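Local coordinates for protein phosphohistidine phosphatase SixA (Escherichia coli, PDB 1UJC) that removes the phosphoryl group from a phosphohistidine in the HPt domain of the sensor kinase ArcB, within the multistep His-Asp phosphorelay, at residues Met1-Gly9 with Ala101-Val112; Ile45-Phe53 with Leu69-Thr80. All blocks are in the same frame, centred on the assembly; numbering follows the deposited sequence.

Contact 1. Residues Met1-Gly9 with Ala101-Val112. With WO4 (tungstate(VI)ion), chain C.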
# COMPACT_ATOMS: atom_id res chain seq x y z
N MET A 1 10.50 -5.63 10.23
CA MET A 1 10.19 -5.53 8.77
C MET A 1 9.45 -4.24 8.46
O MET A 1 8.48 -3.89 9.13
CB MET A 1 9.34 -6.73 8.33
CG MET A 1 8.95 -6.70 6.85
SD MET A 1 8.05 -8.19 6.30
CE MET A 1 6.35 -7.78 6.82
N GLN A 2 9.92 -3.54 7.44
CA GLN A 2 9.31 -2.28 7.02
C GLN A 2 8.10 -2.56 6.14
O GLN A 2 8.21 -3.25 5.13
CB GLN A 2 10.30 -1.42 6.26
CG GLN A 2 11.43 -0.82 7.09
CD GLN A 2 10.92 -0.05 8.30
OE1 GLN A 2 10.71 -0.62 9.37
NE2 GLN A 2 10.71 1.25 8.12
N VAL A 3 6.95 -2.03 6.52
CA VAL A 3 5.75 -2.22 5.73
C VAL A 3 5.28 -0.87 5.23
O VAL A 3 5.11 0.06 6.02
CB VAL A 3 4.63 -2.87 6.56
CG1 VAL A 3 3.40 -3.08 5.68
CG2 VAL A 3 5.11 -4.20 7.12
N PHE A 4 5.09 -0.74 3.93
CA PHE A 4 4.62 0.51 3.35
C PHE A 4 3.23 0.29 2.80
O PHE A 4 3.05 -0.39 1.78
CB PHE A 4 5.56 0.98 2.24
CG PHE A 4 6.97 1.23 2.70
CD1 PHE A 4 7.93 0.24 2.62
CD2 PHE A 4 7.32 2.47 3.24
CE1 PHE A 4 9.23 0.47 3.07
CE2 PHE A 4 8.62 2.71 3.69
CZ PHE A 4 9.57 1.70 3.60
N ILE A 5 2.25 0.87 3.47
CA ILE A 5 0.85 0.74 3.08
C ILE A 5 0.44 1.91 2.21
O ILE A 5 0.53 3.07 2.62
CB ILE A 5 -0.04 0.68 4.33
CG1 ILE A 5 0.44 -0.47 5.24
CG2 ILE A 5 -1.50 0.48 3.93
CD1 ILE A 5 -0.25 -0.56 6.57
N MET A 6 -0.04 1.61 1.01
CA MET A 6 -0.43 2.65 0.08
C MET A 6 -1.86 2.53 -0.45
O MET A 6 -2.34 1.44 -0.75
CB MET A 6 0.55 2.67 -1.09
CG MET A 6 0.25 3.67 -2.19
SD MET A 6 1.56 3.65 -3.44
CE MET A 6 1.42 5.33 -4.13
N ARG A 7 -2.53 3.67 -0.54
CA ARG A 7 -3.89 3.71 -1.07
C ARG A 7 -3.74 3.94 -2.57
O ARG A 7 -2.93 4.77 -3.00
CB ARG A 7 -4.69 4.86 -0.46
CG ARG A 7 -6.09 4.99 -1.02
CD ARG A 7 -6.81 6.18 -0.42
NE ARG A 7 -8.17 6.30 -0.94
CZ ARG A 7 -8.94 7.37 -0.79
NH1 ARG A 7 -8.48 8.43 -0.14
NH2 ARG A 7 -10.16 7.38 -1.30
N HIS A 8 -4.50 3.20 -3.37
CA HIS A 8 -4.44 3.33 -4.81
C HIS A 8 -4.62 4.81 -5.18
O HIS A 8 -5.15 5.59 -4.40
CB HIS A 8 -5.55 2.50 -5.45
CG HIS A 8 -6.92 3.03 -5.19
ND1 HIS A 8 -7.39 4.17 -5.81
CD2 HIS A 8 -7.89 2.63 -4.34
CE1 HIS A 8 -8.60 4.44 -5.35
NE2 HIS A 8 -8.93 3.52 -4.46
N GLY A 9 -4.17 5.17 -6.38
CA GLY A 9 -4.28 6.55 -6.83
C GLY A 9 -5.67 6.94 -7.29
O GLY A 9 -6.55 6.09 -7.43
N ALA A 101 12.55 -8.24 4.46
CA ALA A 101 12.97 -6.95 5.02
C ALA A 101 12.00 -5.80 4.78
O ALA A 101 11.93 -4.88 5.60
CB ALA A 101 14.36 -6.58 4.48
N SER A 102 11.26 -5.83 3.68
CA SER A 102 10.33 -4.76 3.37
C SER A 102 9.25 -5.18 2.40
O SER A 102 9.48 -5.99 1.49
CB SER A 102 11.09 -3.57 2.80
OG SER A 102 11.81 -3.96 1.65
N VAL A 103 8.05 -4.62 2.59
CA VAL A 103 6.91 -4.94 1.74
C VAL A 103 6.10 -3.69 1.44
O VAL A 103 5.88 -2.86 2.31
CB VAL A 103 5.96 -5.96 2.43
CG1 VAL A 103 4.81 -6.31 1.51
CG2 VAL A 103 6.73 -7.21 2.83
N LEU A 104 5.65 -3.58 0.19
CA LEU A 104 4.82 -2.46 -0.23
C LEU A 104 3.42 -3.03 -0.46
O LEU A 104 3.26 -3.96 -1.25
CB LEU A 104 5.34 -1.83 -1.53
CG LEU A 104 4.41 -0.81 -2.21
CD1 LEU A 104 4.05 0.31 -1.23
CD2 LEU A 104 5.10 -0.24 -3.44
N VAL A 105 2.44 -2.50 0.26
CA VAL A 105 1.05 -2.96 0.17
C VAL A 105 0.18 -1.88 -0.48
O VAL A 105 0.07 -0.77 0.05
CB VAL A 105 0.47 -3.27 1.57
CG1 VAL A 105 -0.96 -3.80 1.45
CG2 VAL A 105 1.36 -4.27 2.30
N ILE A 106 -0.43 -2.20 -1.61
CA ILE A 106 -1.28 -1.25 -2.31
C ILE A 106 -2.72 -1.72 -2.17
O ILE A 106 -3.06 -2.83 -2.60
CB ILE A 106 -0.89 -1.15 -3.80
CG1 ILE A 106 0.53 -0.61 -3.93
CG2 ILE A 106 -1.86 -0.24 -4.53
CD1 ILE A 106 1.04 -0.51 -5.36
N SER A 107 -3.56 -0.89 -1.57
CA SER A 107 -4.95 -1.27 -1.33
C SER A 107 -5.97 -0.14 -1.45
O SER A 107 -5.80 0.78 -2.25
CB SER A 107 -5.05 -1.91 0.06
OG SER A 107 -6.30 -2.53 0.27
N HIS A 108 -7.03 -0.22 -0.64
CA HIS A 108 -8.09 0.78 -0.68
C HIS A 108 -8.61 1.13 0.70
O HIS A 108 -8.26 0.51 1.71
CB HIS A 108 -9.30 0.26 -1.47
CG HIS A 108 -8.97 -0.60 -2.65
ND1 HIS A 108 -9.36 -0.28 -3.93
CD2 HIS A 108 -8.33 -1.79 -2.73
CE1 HIS A 108 -8.98 -1.25 -4.75
NE2 HIS A 108 -8.35 -2.17 -4.05
N LEU A 109 -9.46 2.16 0.73
CA LEU A 109 -10.13 2.56 1.95
C LEU A 109 -11.25 1.53 1.96
O LEU A 109 -11.70 1.10 0.90
CB LEU A 109 -10.77 3.95 1.82
CG LEU A 109 -9.95 5.22 1.60
CD1 LEU A 109 -10.91 6.38 1.37
CD2 LEU A 109 -9.06 5.49 2.80
N PRO A 110 -11.73 1.13 3.14
CA PRO A 110 -11.28 1.59 4.46
C PRO A 110 -10.19 0.68 5.02
O PRO A 110 -9.64 0.94 6.09
CB PRO A 110 -12.56 1.52 5.28
CG PRO A 110 -13.16 0.23 4.78
CD PRO A 110 -12.94 0.30 3.27
N LEU A 111 -9.89 -0.38 4.27
CA LEU A 111 -8.89 -1.36 4.69
C LEU A 111 -7.53 -0.78 5.11
O LEU A 111 -7.00 -1.16 6.15
CB LEU A 111 -8.67 -2.40 3.58
CG LEU A 111 -7.61 -3.48 3.82
CD1 LEU A 111 -7.69 -4.00 5.24
CD2 LEU A 111 -7.80 -4.60 2.81
N VAL A 112 -6.99 0.13 4.32
CA VAL A 112 -5.69 0.72 4.64
C VAL A 112 -5.65 1.36 6.02
O VAL A 112 -4.67 1.21 6.75
CB VAL A 112 -5.26 1.75 3.57
CG1 VAL A 112 -5.04 1.04 2.24
CG2 VAL A 112 -6.32 2.83 3.43
W WO4 C . -10.94 3.63 -3.01
O1 WO4 C . -9.71 3.75 -1.80
O2 WO4 C . -10.84 2.09 -3.80
O3 WO4 C . -10.88 4.97 -4.10
O4 WO4 C . -12.48 3.69 -2.23

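Contact 2. Residues Ile45-Phe53 with Leu69-Thr80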
# COMPACT_ATOMS: atom_id res chain seq x y z
N ILE A 45 12.21 -2.06 -1.90
CA ILE A 45 11.07 -2.95 -1.70
C ILE A 45 11.40 -4.37 -2.10
O ILE A 45 11.72 -4.64 -3.25
CB ILE A 45 9.84 -2.48 -2.51
CG1 ILE A 45 9.51 -1.02 -2.16
CG2 ILE A 45 8.65 -3.37 -2.23
CD1 ILE A 45 9.14 -0.80 -0.72
N GLU A 46 11.30 -5.28 -1.13
CA GLU A 46 11.61 -6.69 -1.36
C GLU A 46 10.40 -7.48 -1.85
O GLU A 46 10.53 -8.39 -2.68
CB GLU A 46 12.14 -7.34 -0.08
CG GLU A 46 12.64 -8.78 -0.26
CD GLU A 46 13.10 -9.43 1.03
OE1 GLU A 46 13.83 -8.78 1.80
OE2 GLU A 46 12.74 -10.60 1.27
N ARG A 47 9.22 -7.15 -1.33
CA ARG A 47 8.00 -7.84 -1.71
C ARG A 47 6.85 -6.87 -1.95
O ARG A 47 6.80 -5.79 -1.35
CB ARG A 47 7.62 -8.84 -0.61
CG ARG A 47 8.60 -9.99 -0.45
CD ARG A 47 8.45 -11.00 -1.58
NE ARG A 47 7.31 -11.89 -1.37
CZ ARG A 47 7.29 -12.88 -0.47
NH1 ARG A 47 8.35 -13.11 0.29
NH2 ARG A 47 6.21 -13.64 -0.36
N VAL A 48 5.92 -7.27 -2.81
CA VAL A 48 4.77 -6.44 -3.13
C VAL A 48 3.46 -7.22 -3.05
O VAL A 48 3.33 -8.29 -3.64
CB VAL A 48 4.92 -5.84 -4.54
CG1 VAL A 48 3.69 -5.02 -4.89
CG2 VAL A 48 6.17 -4.98 -4.60
N LEU A 49 2.50 -6.66 -2.32
CA LEU A 49 1.19 -7.26 -2.15
C LEU A 49 0.20 -6.24 -2.70
O LEU A 49 0.23 -5.07 -2.32
CB LEU A 49 0.91 -7.51 -0.66
CG LEU A 49 2.00 -8.26 0.10
CD1 LEU A 49 1.60 -8.40 1.57
CD2 LEU A 49 2.21 -9.64 -0.52
N VAL A 50 -0.68 -6.67 -3.60
CA VAL A 50 -1.63 -5.75 -4.21
C VAL A 50 -3.05 -6.29 -4.31
O VAL A 50 -3.27 -7.50 -4.42
CB VAL A 50 -1.15 -5.35 -5.63
CG1 VAL A 50 -1.09 -6.59 -6.53
CG2 VAL A 50 -2.07 -4.29 -6.22
N SER A 51 -4.02 -5.38 -4.27
CA SER A 51 -5.43 -5.73 -4.39
C SER A 51 -5.68 -6.18 -5.83
O SER A 51 -5.02 -5.73 -6.75
CB SER A 51 -6.30 -4.52 -4.08
OG SER A 51 -7.61 -4.70 -4.60
N PRO A 52 -6.65 -7.09 -6.03
CA PRO A 52 -7.02 -7.61 -7.35
C PRO A 52 -7.72 -6.58 -8.23
O PRO A 52 -7.86 -6.77 -9.43
CB PRO A 52 -7.95 -8.78 -7.02
CG PRO A 52 -7.53 -9.18 -5.64
CD PRO A 52 -7.32 -7.85 -4.97
N PHE A 53 -8.17 -5.48 -7.62
CA PHE A 53 -8.87 -4.44 -8.36
C PHE A 53 -7.95 -3.62 -9.25
O PHE A 53 -6.85 -3.22 -8.85
CB PHE A 53 -9.63 -3.51 -7.40
CG PHE A 53 -10.83 -4.16 -6.75
CD1 PHE A 53 -11.17 -5.48 -7.02
CD2 PHE A 53 -11.62 -3.44 -5.86
CE1 PHE A 53 -12.27 -6.08 -6.41
CE2 PHE A 53 -12.73 -4.03 -5.25
CZ PHE A 53 -13.05 -5.35 -5.53
N LEU A 69 11.07 -2.34 -8.35
CA LEU A 69 10.22 -3.28 -7.63
C LEU A 69 10.49 -4.71 -8.05
O LEU A 69 11.06 -4.96 -9.12
CB LEU A 69 8.74 -2.95 -7.87
CG LEU A 69 8.20 -1.67 -7.24
CD1 LEU A 69 6.72 -1.49 -7.58
CD2 LEU A 69 8.38 -1.74 -5.74
N PRO A 70 10.09 -5.69 -7.21
CA PRO A 70 10.29 -7.10 -7.53
C PRO A 70 9.64 -7.44 -8.86
O PRO A 70 8.65 -6.82 -9.25
CB PRO A 70 9.61 -7.82 -6.36
CG PRO A 70 9.76 -6.86 -5.24
CD PRO A 70 9.44 -5.54 -5.90
N SER A 71 10.20 -8.42 -9.55
CA SER A 71 9.66 -8.82 -10.84
C SER A 71 8.23 -9.29 -10.65
O SER A 71 7.34 -8.96 -11.45
CB SER A 71 10.50 -9.96 -11.44
OG SER A 71 9.96 -10.35 -12.69
N SER A 72 8.00 -10.03 -9.58
CA SER A 72 6.66 -10.53 -9.30
C SER A 72 5.96 -9.70 -8.24
O SER A 72 6.56 -8.84 -7.58
CB SER A 72 6.72 -11.99 -8.86
OG SER A 72 7.33 -12.79 -9.87
N ALA A 73 4.66 -9.95 -8.10
CA ALA A 73 3.83 -9.28 -7.13
C ALA A 73 2.80 -10.32 -6.72
O ALA A 73 2.47 -11.21 -7.50
CB ALA A 73 3.15 -8.08 -7.76
N GLU A 74 2.31 -10.22 -5.50
CA GLU A 74 1.33 -11.17 -5.00
C GLU A 74 -0.01 -10.48 -4.92
O GLU A 74 -0.19 -9.52 -4.16
CB GLU A 74 1.77 -11.68 -3.63
CG GLU A 74 3.07 -12.45 -3.70
CD GLU A 74 4.01 -12.15 -2.55
OE1 GLU A 74 3.70 -12.53 -1.40
OE2 GLU A 74 5.07 -11.52 -2.81
N VAL A 75 -0.95 -10.95 -5.74
CA VAL A 75 -2.29 -10.39 -5.78
C VAL A 75 -3.08 -11.08 -4.68
O VAL A 75 -3.33 -12.29 -4.75
CB VAL A 75 -2.96 -10.66 -7.15
CG1 VAL A 75 -4.36 -10.05 -7.17
CG2 VAL A 75 -2.10 -10.05 -8.26
N LEU A 76 -3.46 -10.31 -3.67
CA LEU A 76 -4.19 -10.84 -2.52
C LEU A 76 -5.66 -10.44 -2.51
O LEU A 76 -5.99 -9.26 -2.56
CB LEU A 76 -3.54 -10.35 -1.21
CG LEU A 76 -2.24 -10.98 -0.72
CD1 LEU A 76 -1.16 -10.86 -1.77
CD2 LEU A 76 -1.80 -10.28 0.58
N PRO A 77 -6.57 -11.43 -2.44
CA PRO A 77 -8.00 -11.14 -2.42
C PRO A 77 -8.43 -10.37 -1.17
O PRO A 77 -9.42 -9.66 -1.19
CB PRO A 77 -8.64 -12.52 -2.47
CG PRO A 77 -7.63 -13.34 -3.23
CD PRO A 77 -6.33 -12.88 -2.60
N GLU A 78 -7.67 -10.52 -0.09
CA GLU A 78 -8.02 -9.84 1.16
C GLU A 78 -7.59 -8.38 1.20
O GLU A 78 -7.72 -7.73 2.23
CB GLU A 78 -7.42 -10.59 2.35
CG GLU A 78 -7.95 -12.01 2.51
CD GLU A 78 -9.46 -12.06 2.69
OE1 GLU A 78 -10.02 -13.18 2.63
OE2 GLU A 78 -10.09 -10.99 2.89
N LEU A 79 -7.08 -7.88 0.08
CA LEU A 79 -6.65 -6.48 -0.02
C LEU A 79 -7.72 -5.61 -0.67
O LEU A 79 -7.54 -4.41 -0.85
CB LEU A 79 -5.33 -6.37 -0.79
CG LEU A 79 -4.10 -6.83 0.01
CD1 LEU A 79 -2.85 -6.74 -0.85
CD2 LEU A 79 -3.97 -5.96 1.24
N THR A 80 -8.84 -6.23 -1.04
CA THR A 80 -9.95 -5.50 -1.65
C THR A 80 -10.54 -4.63 -0.54
O THR A 80 -10.23 -4.82 0.63
CB THR A 80 -11.04 -6.46 -2.17
OG1 THR A 80 -11.47 -7.32 -1.10
CG2 THR A 80 -10.51 -7.31 -3.31
O HOH W 1 6.48 -9.55 -4.30

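Contact 1. Residues Met1-Gly9 with Ala101-Val112
Strands Q2-R7 and S102-S107 run parallel, their axes approaching to 4.6 Å and their directions 20° apart, paired in register from Q2 beside S102 to R7 beside S107. They are central strands of the histidine phosphatase alpha/beta fold, and their C-terminal ends open into the tungstate site. R7-H8-G9 is the RHG motif of this family, in which the histidine is the one that is phosphorylated. Seven backbone hydrogen bonds join the segments, from Q2 N to A101 O through to H8 N to S107 O; that from M6 N to V105 O is short, at 2.6 Å. On the face of F4, M6, L104 and I106, L104 CD1 lies 3.8 Å from F4 CB. On the other, I5 CG2 passes V112 CG1 at 4.0 Å, packing the sheet against the start of helix 111-119.

At the end of its strand, R7 reaches out extended from a CG anti to the backbone N (chi1 177°), which carries NE to tungstate O1. L109 CD1 lies over one face of the guanidinium, and L109 N also donates to O1, at 3.0 Å, so this oxygen takes at least two bonds. R55 NE also hydrogen-bonds the anion. The imidazoles of H8 and H108 meet obliquely, planes 60° apart, with H8 CD2 3.3 Å from H108 ND1. H8 ND1 donates to G9 O, which lies in the ring plane and steadies the ring's rotation. H108 ND1 gives its N-H to tungstate O2, and S51 OG fixes the ring by a hydrogen bond to NE2; H8 NE2 coordinates the tungsten at 2.5 Å.

Contact 2. Residues Ile45-Phe53 with Leu69-Thr80
R47 grips the carboxylate of E74 side-on with two nitrogens, one to each oxygen. NE donates almost straight to OE2, at 2.7 Å and 177°, in the guanidinium plane and on the syn side of the carboxylate but tilted out of its plane. NH2 reaches OE1 at 2.9 Å from above the carboxylate plane; the two flat groups are turned 34° apart. Bends at chi2 and chi3 fold the arginine back. Beside the bridge a water accepts from V48 N at 2.8 Å and lies 2.8 Å from E74 OE2, to which it may donate. L49 CD2 lies against E74 OE1.

Beneath the salt bridge the backbones pair in parallel: E74 N donates to V48 O, V50 N to E74 O and L76 N to V50 O. Strands 47-50 and 74-75 are joined by helix 54-66 as a beta-alpha-beta crossover, the latter strand forming an edge of the sheet. V50 and V75 lie side by side on one face, while L49 meets L76 and L79 on the other, L79 CD1 coming 3.8 Å from L49 CB. Toward the N-terminal end, L69 CD2 packs on I45 CB, and V48 CG2 touches P70 CD at 3.6 Å. Beyond the strands P52 CG rests on V75 CG1, and T80 CG2 sits over one face of the F53 ring, offset toward its rim, in a CH-pi contact 4.1 Å from the centroid.

Farther out, E98 pairs with R47 NH1 and Y91 OH bonds E74 OE1. S51 OG accepts from F53 N in an ST turn and also bonds H108 NE2, a second-shell contact to the tungstate site.

In the fold
The chain opens with strand 2-7, the first half of contact 1, and then runs through helix 25-40 to segment 45-53. Helix 54-66 follows, and the return at 69-80 closes the short loop of contact 2. After helix 85-98, segment 101-112 comes back beside the N terminus and closes contact 1, so contact 2 is nested inside its loop. The two share one sheet, in which strand 47-50 neighbours 102-107; contact 1 holds inner strands and contact 2 reaches the edge strand 74-75. Where they meet, S107 OG probably bonds L79 O and L111 packs against the backbone of E78 and T80, tying the 3-10 segment 77-79 to the start of helix 111-119.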